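Local coordinates for outer membrane associated protein (PDB 6U83) that probably serves as an outer membrane porin, this piece being its OmpA-like domain, which holds a D-alanine in a pocket, at residues S89-G103 with K154-A168. Numbering follows the deposited sequence.
Sequences SNISSVTVKGYASQG and KSDPRNQRVEASVSA. With DAL (D-alanine), chain D.
Tyr99 and Arg161 meet flat to flat beside the antiparallel pair of strands 94-98 and 161-168. The guanidinium lies over one ring face, planes 21° apart, and Arg161 CZ sits 3.9 Å from the Tyr99 ring centroid, a cation-pi stack. With chi1 at 84°, CG of Arg161 falls between backbone N and carbonyl carbon, and the chain bends at chi2 to lay its end on the ring. The guanidinium edge is held in plane: NH1 donates to Asn159 O, and NE forms a salt bridge to Glu163 OE2 at 2.7 Å.

Lys97 and Glu163 pair through two backbone hydrogen bonds. The bare CA of Gly98 is the hollow beside them, and Val162 CG2 packs over it at 3.8 Å. Val162 CG1 meets Val96 CG1 at 3.5 Å, under helix 110-130. Farther along the strands have spread apart, and Val166 is the bump: CG1 lies against Val94 CG2 at 3.6 Å. Ile91 CD1 lies against Val166 and Ala168 CB.

At the other end Ser101 OG donates to Gln160 OE1 (2.9 Å) on an in-plane lone pair. Ser101 N binds D-alanine OXT at 3.0 Å; Arg120, Asn113 and Asp67 N also hydrogen-bond the ligand. The pocket is consistent with the peptidoglycan-binding site of OmpA-like domains. Ser101 OG weakly accepts from the ligand N, so Ser101 meets both ends, probably suiting an amino acid zwitterion.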
loop_
_atom_site.group_PDB
_atom_site.type_symbol
_atom_site.label_atom_id
_atom_site.label_comp_id
_atom_site.label_asym_id
_atom_site.label_seq_id
_atom_site.Cartn_x
_atom_site.Cartn_y
_atom_site.Cartn_z
ATOM N N SER A 89 7.463 -7.898 -12.266
ATOM C CA SER A 89 8.552 -8.466 -11.484
ATOM C C SER A 89 8.370 -9.949 -11.208
ATOM O O SER A 89 9.254 -10.560 -10.599
ATOM C CB SER A 89 8.694 -7.715 -10.163
ATOM O OG SER A 89 8.963 -6.346 -10.406
ATOM N N ASN A 90 7.257 -10.535 -11.648
ATOM C CA ASN A 90 6.925 -11.922 -11.342
ATOM C C ASN A 90 7.029 -12.181 -9.837
ATOM O O ASN A 90 7.543 -13.210 -9.388
ATOM C CB ASN A 90 7.805 -12.877 -12.150
ATOM C CG ASN A 90 7.761 -12.579 -13.642
ATOM O OD1 ASN A 90 8.637 -11.896 -14.180
ATOM N ND2 ASN A 90 6.723 -13.070 -14.312
ATOM N N ILE A 91 6.531 -11.221 -9.052
ATOM C CA ILE A 91 6.595 -11.316 -7.599
ATOM C C ILE A 91 5.599 -12.355 -7.103
ATOM O O ILE A 91 4.476 -12.478 -7.615
ATOM C CB ILE A 91 6.356 -9.931 -6.969
ATOM C CG1 ILE A 91 7.637 -9.088 -7.075
ATOM C CG2 ILE A 91 5.883 -10.035 -5.521
ATOM C CD1 ILE A 91 7.496 -7.684 -6.549
ATOM N N SER A 92 6.018 -13.115 -6.090
ATOM C CA SER A 92 5.268 -14.281 -5.633
ATOM C C SER A 92 3.993 -13.887 -4.893
ATOM O O SER A 92 2.889 -14.285 -5.284
ATOM C CB SER A 92 6.171 -15.140 -4.746
ATOM O OG SER A 92 7.025 -14.304 -3.976
ATOM N N SER A 93 4.127 -13.128 -3.804
ATOM C CA SER A 93 2.996 -12.830 -2.936
ATOM C C SER A 93 3.135 -11.434 -2.346
ATOM O O SER A 93 4.244 -10.907 -2.215
ATOM C CB SER A 93 2.873 -13.852 -1.795
ATOM O OG SER A 93 3.470 -13.360 -0.605
ATOM N N VAL A 94 1.994 -10.850 -1.977
ATOM C CA VAL A 94 1.924 -9.507 -1.408
ATOM C C VAL A 94 1.036 -9.543 -0.179
ATOM O O VAL A 94 -0.090 -10.044 -0.238
ATOM C CB VAL A 94 1.361 -8.477 -2.403
ATOM C CG1 VAL A 94 1.453 -7.087 -1.806
ATOM C CG2 VAL A 94 2.094 -8.541 -3.707
ATOM N N THR A 95 1.512 -8.965 0.912
ATOM C CA THR A 95 0.709 -8.818 2.114
ATOM C C THR A 95 0.087 -7.435 2.131
ATOM O O THR A 95 0.799 -6.428 2.076
ATOM C CB THR A 95 1.560 -9.040 3.355
ATOM O OG1 THR A 95 2.068 -10.377 3.317
ATOM C CG2 THR A 95 0.715 -8.847 4.603
ATOM N N VAL A 96 -1.239 -7.389 2.221
ATOM C CA VAL A 96 -2.003 -6.151 2.194
ATOM C C VAL A 96 -2.504 -5.885 3.610
ATOM O O VAL A 96 -3.335 -6.640 4.135
ATOM C CB VAL A 96 -3.160 -6.242 1.195
ATOM C CG1 VAL A 96 -3.975 -4.988 1.241
ATOM C CG2 VAL A 96 -2.616 -6.472 -0.201
ATOM N N LYS A 97 -2.017 -4.810 4.231
ATOM C CA LYS A 97 -2.288 -4.508 5.634
ATOM C C LYS A 97 -3.215 -3.301 5.742
ATOM O O LYS A 97 -2.906 -2.229 5.216
ATOM C CB LYS A 97 -0.986 -4.237 6.384
ATOM C CG LYS A 97 -0.001 -5.384 6.319
ATOM C CD LYS A 97 1.312 -4.961 6.924
ATOM C CE LYS A 97 2.253 -6.137 7.028
ATOM N NZ LYS A 97 3.558 -5.747 7.641
ATOM N N GLY A 98 -4.320 -3.468 6.461
ATOM C CA GLY A 98 -5.294 -2.418 6.660
ATOM C C GLY A 98 -5.197 -1.802 8.047
ATOM O O GLY A 98 -4.912 -2.486 9.021
ATOM N N TYR A 99 -5.465 -0.502 8.133
ATOM C CA TYR A 99 -5.365 0.205 9.400
ATOM C C TYR A 99 -6.559 1.137 9.565
ATOM O O TYR A 99 -7.312 1.411 8.616
ATOM C CB TYR A 99 -4.059 1.005 9.501
ATOM C CG TYR A 99 -2.814 0.164 9.412
ATOM C CD1 TYR A 99 -2.146 -0.236 10.563
ATOM C CD2 TYR A 99 -2.303 -0.244 8.174
ATOM C CE1 TYR A 99 -1.001 -1.021 10.491
ATOM C CE2 TYR A 99 -1.142 -1.039 8.092
ATOM C CZ TYR A 99 -0.506 -1.418 9.259
ATOM O OH TYR A 99 0.628 -2.190 9.219
ATOM N N ALA A 100 -6.707 1.643 10.788
ATOM C CA ALA A 100 -7.772 2.578 11.108
ATOM C C ALA A 100 -7.216 3.685 11.998
ATOM O O ALA A 100 -6.127 3.576 12.567
ATOM C CB ALA A 100 -8.967 1.853 11.771
ATOM N N SER A 101 -7.960 4.778 12.085
ATOM C CA SER A 101 -7.645 5.784 13.082
ATOM C C SER A 101 -8.409 5.469 14.362
ATOM O O SER A 101 -9.449 4.810 14.344
ATOM C CB SER A 101 -8.010 7.180 12.575
ATOM O OG SER A 101 -9.406 7.283 12.320
ATOM N N GLN A 102 -7.883 5.926 15.486
ATOM C CA GLN A 102 -8.608 5.797 16.748
ATOM C C GLN A 102 -9.361 7.098 16.963
ATOM O O GLN A 102 -8.772 8.108 17.350
ATOM C CB GLN A 102 -7.687 5.505 17.924
ATOM C CG GLN A 102 -8.488 5.393 19.210
ATOM C CD GLN A 102 -7.634 5.149 20.429
ATOM O OE1 GLN A 102 -6.414 5.264 20.374
ATOM N NE2 GLN A 102 -8.274 4.814 21.544
ATOM N N GLY A 103 -10.671 7.075 16.711
ATOM C CA GLY A 103 -11.445 8.300 16.790
ATOM C C GLY A 103 -11.838 8.699 18.192
ATOM O O GLY A 103 -12.115 9.875 18.443
ATOM N N LYS A 154 -3.279 9.805 16.927
ATOM C CA LYS A 154 -3.879 8.529 16.549
ATOM C C LYS A 154 -5.198 8.695 15.795
ATOM O O LYS A 154 -5.615 7.776 15.076
ATOM C CB LYS A 154 -4.098 7.675 17.793
ATOM C CG LYS A 154 -2.829 7.375 18.560
ATOM C CD LYS A 154 -3.157 6.650 19.856
ATOM C CE LYS A 154 -1.968 5.870 20.389
ATOM N NZ LYS A 154 -2.401 4.970 21.499
ATOM N N SER A 155 -5.873 9.832 15.946
ATOM C CA SER A 155 -7.147 10.067 15.283
ATOM C C SER A 155 -6.987 10.739 13.925
ATOM O O SER A 155 -7.985 11.127 13.308
ATOM C CB SER A 155 -8.038 10.913 16.182
ATOM O OG SER A 155 -7.381 12.121 16.511
ATOM N N ASP A 156 -5.762 10.891 13.461
ATOM C CA ASP A 156 -5.505 11.572 12.205
ATOM C C ASP A 156 -6.058 10.723 11.057
ATOM O O ASP A 156 -5.826 9.523 11.029
ATOM C CB ASP A 156 -3.994 11.796 12.069
ATOM C CG ASP A 156 -3.624 12.678 10.894
ATOM O OD1 ASP A 156 -3.867 12.261 9.742
ATOM O OD2 ASP A 156 -3.068 13.776 11.123
ATOM N N PRO A 157 -6.795 11.314 10.109
ATOM C CA PRO A 157 -7.308 10.500 8.989
ATOM C C PRO A 157 -6.211 9.833 8.183
ATOM O O PRO A 157 -6.491 8.887 7.443
ATOM C CB PRO A 157 -8.074 11.523 8.131
ATOM C CG PRO A 157 -8.288 12.692 9.016
ATOM C CD PRO A 157 -7.106 12.736 9.928
ATOM N N ARG A 158 -4.967 10.299 8.278
ATOM C CA ARG A 158 -3.919 9.607 7.549
ATOM C C ARG A 158 -3.678 8.191 8.073
ATOM O O ARG A 158 -3.100 7.369 7.354
ATOM C CB ARG A 158 -2.634 10.420 7.590
ATOM C CG ARG A 158 -2.600 11.538 6.568
ATOM C CD ARG A 158 -1.403 12.449 6.787
ATOM N NE ARG A 158 -1.502 13.165 8.058
ATOM C CZ ARG A 158 -0.698 14.165 8.411
ATOM N NH1 ARG A 158 -0.852 14.766 9.582
ATOM N NH2 ARG A 158 0.265 14.564 7.592
ATOM N N ASN A 159 -4.091 7.882 9.307
ATOM C CA ASN A 159 -3.984 6.510 9.787
ATOM C C ASN A 159 -4.974 5.575 9.099
ATOM O O ASN A 159 -4.765 4.356 9.095
ATOM C CB ASN A 159 -4.181 6.487 11.299
ATOM C CG ASN A 159 -3.011 7.084 12.033
ATOM O OD1 ASN A 159 -1.865 6.775 11.725
ATOM N ND2 ASN A 159 -3.287 7.949 12.999
ATOM N N GLN A 160 -6.034 6.129 8.515
ATOM C CA GLN A 160 -7.082 5.385 7.819
ATOM C C GLN A 160 -6.555 4.954 6.452
ATOM O O GLN A 160 -6.682 5.696 5.469
ATOM C CB GLN A 160 -8.321 6.266 7.688
ATOM C CG GLN A 160 -8.913 6.721 9.029
ATOM C CD GLN A 160 -9.793 7.972 8.893
ATOM O OE1 GLN A 160 -10.294 8.492 9.889
ATOM N NE2 GLN A 160 -9.977 8.456 7.660
ATOM N N ARG A 161 -5.973 3.744 6.374
ATOM C CA ARG A 161 -5.133 3.408 5.227
ATOM C C ARG A 161 -4.896 1.905 5.093
ATOM O O ARG A 161 -5.100 1.123 6.024
ATOM C CB ARG A 161 -3.774 4.094 5.331
ATOM C CG ARG A 161 -2.813 3.303 6.204
ATOM C CD ARG A 161 -1.940 4.219 7.010
ATOM N NE ARG A 161 -0.891 3.526 7.747
ATOM C CZ ARG A 161 -1.009 3.179 9.030
ATOM N NH1 ARG A 161 -2.133 3.456 9.688
ATOM N NH2 ARG A 161 -0.016 2.544 9.656
ATOM N N VAL A 162 -4.416 1.530 3.904
ATOM C CA VAL A 162 -3.886 0.212 3.594
ATOM C C VAL A 162 -2.447 0.379 3.132
ATOM O O VAL A 162 -2.137 1.298 2.368
ATOM C CB VAL A 162 -4.724 -0.490 2.507
ATOM C CG1 VAL A 162 -3.917 -1.564 1.828
ATOM C CG2 VAL A 162 -5.937 -1.109 3.116
ATOM N N GLU A 163 -1.565 -0.499 3.596
ATOM C CA GLU A 163 -0.153 -0.462 3.241
ATOM C C GLU A 163 0.301 -1.807 2.697
ATOM O O GLU A 163 -0.200 -2.863 3.103
ATOM C CB GLU A 163 0.730 -0.131 4.440
ATOM C CG GLU A 163 0.429 1.168 5.128
ATOM C CD GLU A 163 1.457 1.451 6.194
ATOM O OE1 GLU A 163 2.261 0.530 6.498
ATOM O OE2 GLU A 163 1.468 2.585 6.719
ATOM N N ALA A 164 1.296 -1.757 1.812
ATOM C CA ALA A 164 1.961 -2.950 1.305
ATOM C C ALA A 164 3.304 -2.542 0.719
ATOM O O ALA A 164 3.464 -1.412 0.247
ATOM C CB ALA A 164 1.120 -3.658 0.243
ATOM N N SER A 165 4.260 -3.474 0.746
ATOM C CA SER A 165 5.556 -3.257 0.128
ATOM C C SER A 165 6.078 -4.571 -0.435
ATOM O O SER A 165 5.961 -5.616 0.202
ATOM C CB SER A 165 6.555 -2.661 1.129
ATOM O OG SER A 165 6.633 -3.431 2.313
ATOM N N VAL A 166 6.656 -4.505 -1.635
ATOM C CA VAL A 166 7.288 -5.650 -2.281
ATOM C C VAL A 166 8.645 -5.220 -2.829
ATOM O O VAL A 166 8.879 -4.041 -3.102
ATOM C CB VAL A 166 6.396 -6.228 -3.401
ATOM C CG1 VAL A 166 5.131 -6.839 -2.811
ATOM C CG2 VAL A 166 6.030 -5.150 -4.387
ATOM N N SER A 167 9.546 -6.185 -2.986
ATOM C CA SER A 167 10.889 -5.925 -3.473
ATOM C C SER A 167 11.221 -6.868 -4.613
ATOM O O SER A 167 10.694 -7.976 -4.708
ATOM C CB SER A 167 11.939 -6.087 -2.370
ATOM O OG SER A 167 11.665 -5.199 -1.310
ATOM N N ALA A 168 12.107 -6.421 -5.470
ATOM C CA ALA A 168 12.526 -7.242 -6.590
ATOM C C ALA A 168 13.791 -6.634 -7.164
ATOM O O ALA A 168 14.019 -5.428 -7.010
ATOM C CB ALA A 168 11.429 -7.329 -7.651
HETATM N N DAL D . -11.575 5.119 13.066
HETATM C CA DAL D . -12.222 5.617 11.861
HETATM C CB DAL D . -13.721 5.275 11.876
HETATM C C DAL D . -11.564 5.101 10.583
HETATM O O DAL D . -12.109 5.336 9.502
HETATM O OXT DAL D . -10.501 4.453 10.593
#